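Local coordinates for putative adhesin (Bacteroides thetaiotaomicron, PDB 4QDG), which probably serves as an outer-membrane-attached lipoprotein of the FimB/Mfa2 fimbrillin family that helps anchor pili involved in cell adhesion, at residues K168-E173 / L236-K241; Y195-Q200 / A217-S222. All coordinates share one frame; numbering follows the deposited sequence.

Overall arrangement
Interaction 1 (168-173 with 236-241) pairs the two central strands of a four-stranded antiparallel sheet, whereas interaction 2 (195-200 with 217-222) lies at the start of the neighbouring hairpin of strands 199-207 and 213-223; along the chain, interaction 2 is nested within the loop that interaction 1 closes. Their centres are about 10 Å apart and they touch through F172, whose CG lies 3.4 Å from A219 CB, and through a probable hydrogen bond of 3.1 Å from Q200 NE2 to F170 O. Interaction 2 lies nearer the magnesium sites: the S222 side chain is about 7 Å from that of N151, a magnesium ligand, and about 11 Å from a bound magnesium ion.

Interaction 1: K168-E173 / L236-K241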
loop_
_atom_site.group_PDB
_atom_site.type_symbol
_atom_site.label_atom_id
_atom_site.label_comp_id
_atom_site.label_asym_id
_atom_site.label_seq_id
_atom_site.Cartn_x
_atom_site.Cartn_y
_atom_site.Cartn_z
ATOM N N LYS A 168 9.289 -23.123 9.047
ATOM C CA LYS A 168 9.863 -23.870 7.932
ATOM C C LYS A 168 8.932 -24.985 7.460
ATOM O O LYS A 168 9.121 -25.516 6.366
ATOM C CB LYS A 168 11.236 -24.446 8.311
ATOM C CG LYS A 168 12.303 -23.380 8.590
ATOM C CD LYS A 168 13.637 -24.022 9.029
ATOM C CE LYS A 168 13.784 -24.083 10.524
ATOM N NZ LYS A 168 13.185 -25.311 11.099
ATOM N N LYS A 169 7.919 -25.331 8.268
ATOM C CA LYS A 169 6.955 -26.356 7.903
ATOM C C LYS A 169 5.854 -25.798 6.981
ATOM O O LYS A 169 5.033 -26.569 6.496
ATOM C CB LYS A 169 6.327 -26.943 9.188
ATOM C CG LYS A 169 7.257 -27.867 9.969
ATOM C CD LYS A 169 6.513 -28.472 11.131
ATOM C CE LYS A 169 7.163 -29.742 11.603
ATOM N NZ LYS A 169 6.555 -30.203 12.878
ATOM N N PHE A 170 5.836 -24.459 6.750
ATOM C CA PHE A 170 4.765 -23.770 6.035
ATOM C C PHE A 170 5.185 -22.821 4.949
ATOM O O PHE A 170 6.220 -22.170 5.027
ATOM C CB PHE A 170 3.917 -22.955 7.026
ATOM C CG PHE A 170 3.324 -23.781 8.136
ATOM C CD1 PHE A 170 2.138 -24.480 7.945
ATOM C CD2 PHE A 170 3.943 -23.847 9.382
ATOM C CE1 PHE A 170 1.563 -25.202 8.986
ATOM C CE2 PHE A 170 3.385 -24.605 10.410
ATOM C CZ PHE A 170 2.198 -25.272 10.208
ATOM N N GLU A 171 4.312 -22.723 3.957
ATOM C CA GLU A 171 4.378 -21.833 2.814
ATOM C C GLU A 171 3.233 -20.852 2.975
ATOM O O GLU A 171 2.105 -21.255 3.303
ATOM C CB GLU A 171 4.266 -22.613 1.502
ATOM C CG GLU A 171 5.569 -23.243 1.062
ATOM C CD GLU A 171 5.531 -24.052 -0.225
ATOM O OE1 GLU A 171 4.425 -24.310 -0.761
ATOM O OE2 GLU A 171 6.625 -24.451 -0.689
ATOM N N PHE A 172 3.533 -19.563 2.782
ATOM C CA PHE A 172 2.571 -18.468 2.922
ATOM C C PHE A 172 2.433 -17.759 1.599
ATOM O O PHE A 172 3.438 -17.498 0.944
ATOM C CB PHE A 172 3.016 -17.473 3.993
ATOM C CG PHE A 172 3.239 -18.061 5.370
ATOM C CD1 PHE A 172 4.415 -18.744 5.671
ATOM C CD2 PHE A 172 2.335 -17.813 6.406
ATOM C CE1 PHE A 172 4.650 -19.213 6.964
ATOM C CE2 PHE A 172 2.567 -18.305 7.690
ATOM C CZ PHE A 172 3.717 -19.000 7.962
ATOM N N GLU A 173 1.182 -17.495 1.178
ATOM C CA GLU A 173 0.914 -16.823 -0.095
ATOM C C GLU A 173 -0.249 -15.884 0.004
ATOM O O GLU A 173 -1.184 -16.116 0.779
ATOM C CB GLU A 173 0.578 -17.841 -1.193
ATOM C CG GLU A 173 1.748 -18.624 -1.730
ATOM C CD GLU A 173 1.392 -19.954 -2.376
ATOM O OE1 GLU A 173 0.200 -20.345 -2.382
ATOM O OE2 GLU A 173 2.330 -20.614 -2.873
ATOM N N LEU A 236 -5.554 -15.267 1.198
ATOM C CA LEU A 236 -4.398 -15.542 2.044
ATOM C C LEU A 236 -4.376 -17.054 2.176
ATOM O O LEU A 236 -5.402 -17.655 2.522
ATOM C CB LEU A 236 -4.363 -14.844 3.404
ATOM C CG LEU A 236 -3.308 -15.387 4.389
ATOM C CD1 LEU A 236 -1.882 -14.976 3.975
ATOM C CD2 LEU A 236 -3.596 -14.939 5.804
ATOM N N THR A 237 -3.244 -17.683 1.828
ATOM C CA THR A 237 -3.139 -19.153 1.886
ATOM C C THR A 237 -1.934 -19.567 2.714
ATOM O O THR A 237 -0.846 -19.009 2.539
ATOM C CB THR A 237 -3.082 -19.757 0.449
ATOM O OG1 THR A 237 -4.241 -19.340 -0.272
ATOM C CG2 THR A 237 -3.041 -21.270 0.448
ATOM N N VAL A 238 -2.142 -20.548 3.621
ATOM C CA VAL A 238 -1.085 -21.101 4.458
ATOM C C VAL A 238 -1.111 -22.624 4.231
ATOM O O VAL A 238 -2.125 -23.278 4.476
ATOM C CB VAL A 238 -1.134 -20.686 5.954
ATOM C CG1 VAL A 238 0.069 -21.270 6.702
ATOM C CG2 VAL A 238 -1.143 -19.166 6.100
ATOM N N ARG A 239 -0.012 -23.156 3.682
ATOM C CA ARG A 239 0.091 -24.567 3.317
ATOM C C ARG A 239 1.200 -25.278 4.061
ATOM O O ARG A 239 2.310 -24.728 4.152
ATOM C CB ARG A 239 0.356 -24.662 1.811
ATOM C CG ARG A 239 0.200 -26.046 1.171
ATOM C CD ARG A 239 0.152 -25.987 -0.351
ATOM N NE ARG A 239 1.160 -25.076 -0.868
ATOM C CZ ARG A 239 0.907 -23.939 -1.508
ATOM N NH1 ARG A 239 -0.342 -23.602 -1.814
ATOM N NH2 ARG A 239 1.902 -23.147 -1.878
ATOM N N ARG A 240 0.901 -26.499 4.599
ATOM C CA ARG A 240 1.916 -27.375 5.214
ATOM C C ARG A 240 2.734 -27.962 4.074
ATOM O O ARG A 240 2.142 -28.616 3.213
ATOM C CB ARG A 240 1.291 -28.521 6.037
ATOM C CG ARG A 240 0.550 -28.144 7.311
ATOM C CD ARG A 240 0.333 -29.367 8.215
ATOM N NE ARG A 240 -0.618 -30.321 7.635
ATOM C CZ ARG A 240 -1.841 -30.557 8.108
ATOM N NH1 ARG A 240 -2.267 -29.946 9.206
ATOM N NH2 ARG A 240 -2.636 -31.423 7.496
ATOM N N LYS A 241 4.063 -27.703 4.034
ATOM C CA LYS A 241 4.982 -28.163 2.975
ATOM C C LYS A 241 4.986 -29.697 2.773
ATOM O O LYS A 241 4.923 -30.160 1.629
ATOM C CB LYS A 241 6.414 -27.675 3.276
ATOM C CG LYS A 241 6.691 -26.308 2.687
ATOM C CD LYS A 241 7.725 -25.530 3.453
ATOM C CE LYS A 241 9.063 -25.446 2.780
ATOM N NZ LYS A 241 10.026 -24.726 3.649
#
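R239 reaches from strand 236-240 to two glutamates of strand 170-173 at once. Its NH2 donates to E171 OE1 at 3.0 Å and to E173 OE2 at 2.8 Å, both oxygens lying at the edge of the guanidinium and near its plane. The carboxylates are turned differently: that of E171 stands almost upright to the guanidinium, 86° between planes, and OE1 is met on its anti side, while E173 OE2 is approached from above its carboxylate plane. Weak bonds from NE to E171 OE1 and from NH1 to E173 OE1 complete the network. CG of R239 is anti to the backbone N (chi1 -167°), and a bend at chi3 (43°) turns the guanidinium toward the carboxylates of E171 and E173. NH1 has a further salt bridge to E246 on strand 246-251.

The backbones run antiparallel, with E171-R239 and E173-T237 as hydrogen-bonded pairs, each closed by two N-H...O bonds. K241 continues the pairing past the strand: its N donates to K169 O at 2.9 Å, and its NZ bonds K168 O at 3.0 Å. The K241 chain crosses E171 at about a right angle, CG to CG.

The other face is largely apolar. V238 places CG1 over one face of the F172 ring and CG2 3.7 Å from its CD2; both side chains point the same way and, like F170, pack on L157 of strand 140-159. At the end of this face R240 runs beside F170, its CG 3.5 Å from ring atom CE1, and its guanidinium pairs with D243.

The chemistry divides the paired strands into a charged face, where one arginine, shared also with E246, probably offsets part of the charge of two carboxylates, and a mainly apolar face with F170, F172 and V238 buried.

Interaction 2: Y195-Q200 / A217-S222; sequences YTPWAQ and AYAELS
The indole of W198 lies over E220, with CB of the glutamate 3.3 Å above one ring face near the rim and the ring and carboxylate planes 46° apart. A chi1 of 63° sets CG of W198 between the backbone N and the carbonyl carbon, turning the indole back over strand 217-222; A199 CB rests on the same face. NE1 is then held by N152, which also bonds the E220 carboxylate, while R154 forms a salt bridge with E220. On the same side of the strand as E220, the Y218 ring turns one face to the backbone carbon of Q200, and R154 makes a cation-pi contact with Y218.

On the other side of the strand P197 and L221 lie side by side, pointing the same way, and P197 CG packs 3.7 Å from A219 CB.

W198 N donates to E220 O (2.9 Å), and E220 N to A199 O (2.8 Å). Near the S222 end a water bridges T196 O and S222 N. Such pairing is that of an antiparallel beta hairpin, 199-207 with 213-223, in a transthyretin-clan fimbrillin fold.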
loop_
_atom_site.group_PDB
_atom_site.type_symbol
_atom_site.label_atom_id
_atom_site.label_comp_id
_atom_site.label_asym_id
_atom_site.label_seq_id
_atom_site.Cartn_x
_atom_site.Cartn_y
_atom_site.Cartn_z
ATOM N N TYR A 195 2.018 -13.368 -4.223
ATOM C CA TYR A 195 2.984 -12.747 -3.334
ATOM C C TYR A 195 3.478 -13.824 -2.373
ATOM O O TYR A 195 2.664 -14.607 -1.861
ATOM C CB TYR A 195 2.363 -11.578 -2.528
ATOM C CG TYR A 195 1.873 -10.391 -3.335
ATOM C CD1 TYR A 195 2.743 -9.366 -3.708
ATOM C CD2 TYR A 195 0.524 -10.240 -3.632
ATOM C CE1 TYR A 195 2.290 -8.263 -4.425
ATOM C CE2 TYR A 195 0.050 -9.117 -4.296
ATOM C CZ TYR A 195 0.932 -8.128 -4.691
ATOM O OH TYR A 195 0.418 -7.029 -5.331
ATOM N N THR A 196 4.793 -13.842 -2.102
ATOM C CA THR A 196 5.388 -14.758 -1.126
ATOM C C THR A 196 6.120 -13.896 -0.073
ATOM O O THR A 196 6.349 -12.709 -0.318
ATOM C CB THR A 196 6.254 -15.838 -1.787
ATOM O OG1 THR A 196 7.326 -15.227 -2.495
ATOM C CG2 THR A 196 5.433 -16.792 -2.707
ATOM N N PRO A 197 6.451 -14.428 1.119
ATOM C CA PRO A 197 7.073 -13.569 2.150
ATOM C C PRO A 197 8.475 -13.044 1.826
ATOM O O PRO A 197 9.308 -13.743 1.237
ATOM C CB PRO A 197 7.138 -14.489 3.363
ATOM C CG PRO A 197 6.064 -15.529 3.113
ATOM C CD PRO A 197 6.185 -15.782 1.654
ATOM N N TRP A 198 8.715 -11.795 2.218
ATOM C CA TRP A 198 9.996 -11.106 2.115
ATOM C C TRP A 198 10.813 -11.414 3.396
ATOM O O TRP A 198 12.026 -11.270 3.408
ATOM C CB TRP A 198 9.824 -9.580 1.877
ATOM C CG TRP A 198 9.130 -8.816 2.968
ATOM C CD1 TRP A 198 7.808 -8.495 3.021
ATOM C CD2 TRP A 198 9.731 -8.225 4.134
ATOM N NE1 TRP A 198 7.558 -7.703 4.110
ATOM C CE2 TRP A 198 8.707 -7.558 4.837
ATOM C CE3 TRP A 198 11.049 -8.141 4.621
ATOM C CZ2 TRP A 198 8.939 -6.881 6.046
ATOM C CZ3 TRP A 198 11.280 -7.461 5.812
ATOM C CH2 TRP A 198 10.226 -6.861 6.525
ATOM N N ALA A 199 10.132 -11.844 4.460
ATOM C CA ALA A 199 10.682 -12.259 5.752
ATOM C C ALA A 199 9.809 -13.357 6.330
ATOM O O ALA A 199 8.593 -13.334 6.155
ATOM C CB ALA A 199 10.768 -11.083 6.706
ATOM N N GLN A 200 10.431 -14.340 6.965
ATOM C CA GLN A 200 9.783 -15.498 7.585
ATOM C C GLN A 200 10.718 -16.038 8.666
ATOM O O GLN A 200 11.932 -16.004 8.500
ATOM C CB GLN A 200 9.474 -16.563 6.515
ATOM C CG GLN A 200 8.754 -17.823 7.013
ATOM C CD GLN A 200 8.269 -18.693 5.893
ATOM O OE1 GLN A 200 8.100 -18.251 4.757
ATOM N NE2 GLN A 200 7.983 -19.950 6.204
ATOM N N ALA A 217 5.391 -18.857 14.639
ATOM C CA ALA A 217 5.887 -18.750 13.271
ATOM C C ALA A 217 5.361 -17.443 12.699
ATOM O O ALA A 217 4.226 -17.045 13.003
ATOM C CB ALA A 217 5.394 -19.942 12.444
ATOM N N TYR A 218 6.148 -16.771 11.871
ATOM C CA TYR A 218 5.665 -15.545 11.237
ATOM C C TYR A 218 6.141 -15.488 9.812
ATOM O O TYR A 218 7.172 -16.072 9.492
ATOM C CB TYR A 218 6.089 -14.263 12.005
ATOM C CG TYR A 218 7.530 -13.859 11.790
ATOM C CD1 TYR A 218 7.896 -13.053 10.714
ATOM C CD2 TYR A 218 8.525 -14.272 12.665
ATOM C CE1 TYR A 218 9.231 -12.705 10.490
ATOM C CE2 TYR A 218 9.866 -13.931 12.452
ATOM C CZ TYR A 218 10.213 -13.154 11.357
ATOM O OH TYR A 218 11.526 -12.824 11.141
ATOM N N ALA A 219 5.390 -14.763 8.977
ATOM C CA ALA A 219 5.684 -14.426 7.598
ATOM C C ALA A 219 5.226 -12.981 7.316
ATOM O O ALA A 219 4.104 -12.601 7.649
ATOM C CB ALA A 219 4.994 -15.380 6.648
ATOM N N GLU A 220 6.111 -12.182 6.719
ATOM C CA GLU A 220 5.807 -10.821 6.329
ATOM C C GLU A 220 5.624 -10.785 4.817
ATOM O O GLU A 220 6.522 -11.202 4.085
ATOM C CB GLU A 220 6.898 -9.872 6.783
ATOM C CG GLU A 220 7.175 -9.950 8.276
ATOM C CD GLU A 220 6.942 -8.684 9.076
ATOM O OE1 GLU A 220 6.250 -7.766 8.584
ATOM O OE2 GLU A 220 7.471 -8.610 10.204
ATOM N N LEU A 221 4.457 -10.323 4.348
ATOM C CA LEU A 221 4.170 -10.230 2.918
ATOM C C LEU A 221 3.871 -8.771 2.571
ATOM O O LEU A 221 3.183 -8.083 3.317
ATOM C CB LEU A 221 2.982 -11.144 2.541
ATOM C CG LEU A 221 3.166 -12.629 2.725
ATOM C CD1 LEU A 221 2.327 -13.114 3.890
ATOM C CD2 LEU A 221 2.802 -13.349 1.450
ATOM N N SER A 222 4.419 -8.296 1.470
ATOM C CA SER A 222 4.330 -6.916 1.011
ATOM C C SER A 222 3.528 -6.900 -0.303
ATOM O O SER A 222 3.878 -7.602 -1.238
ATOM C CB SER A 222 5.749 -6.359 0.838
ATOM O OG SER A 222 5.750 -5.055 0.300
HETATM O O HOH W 1 6.268 -9.998 -0.053
#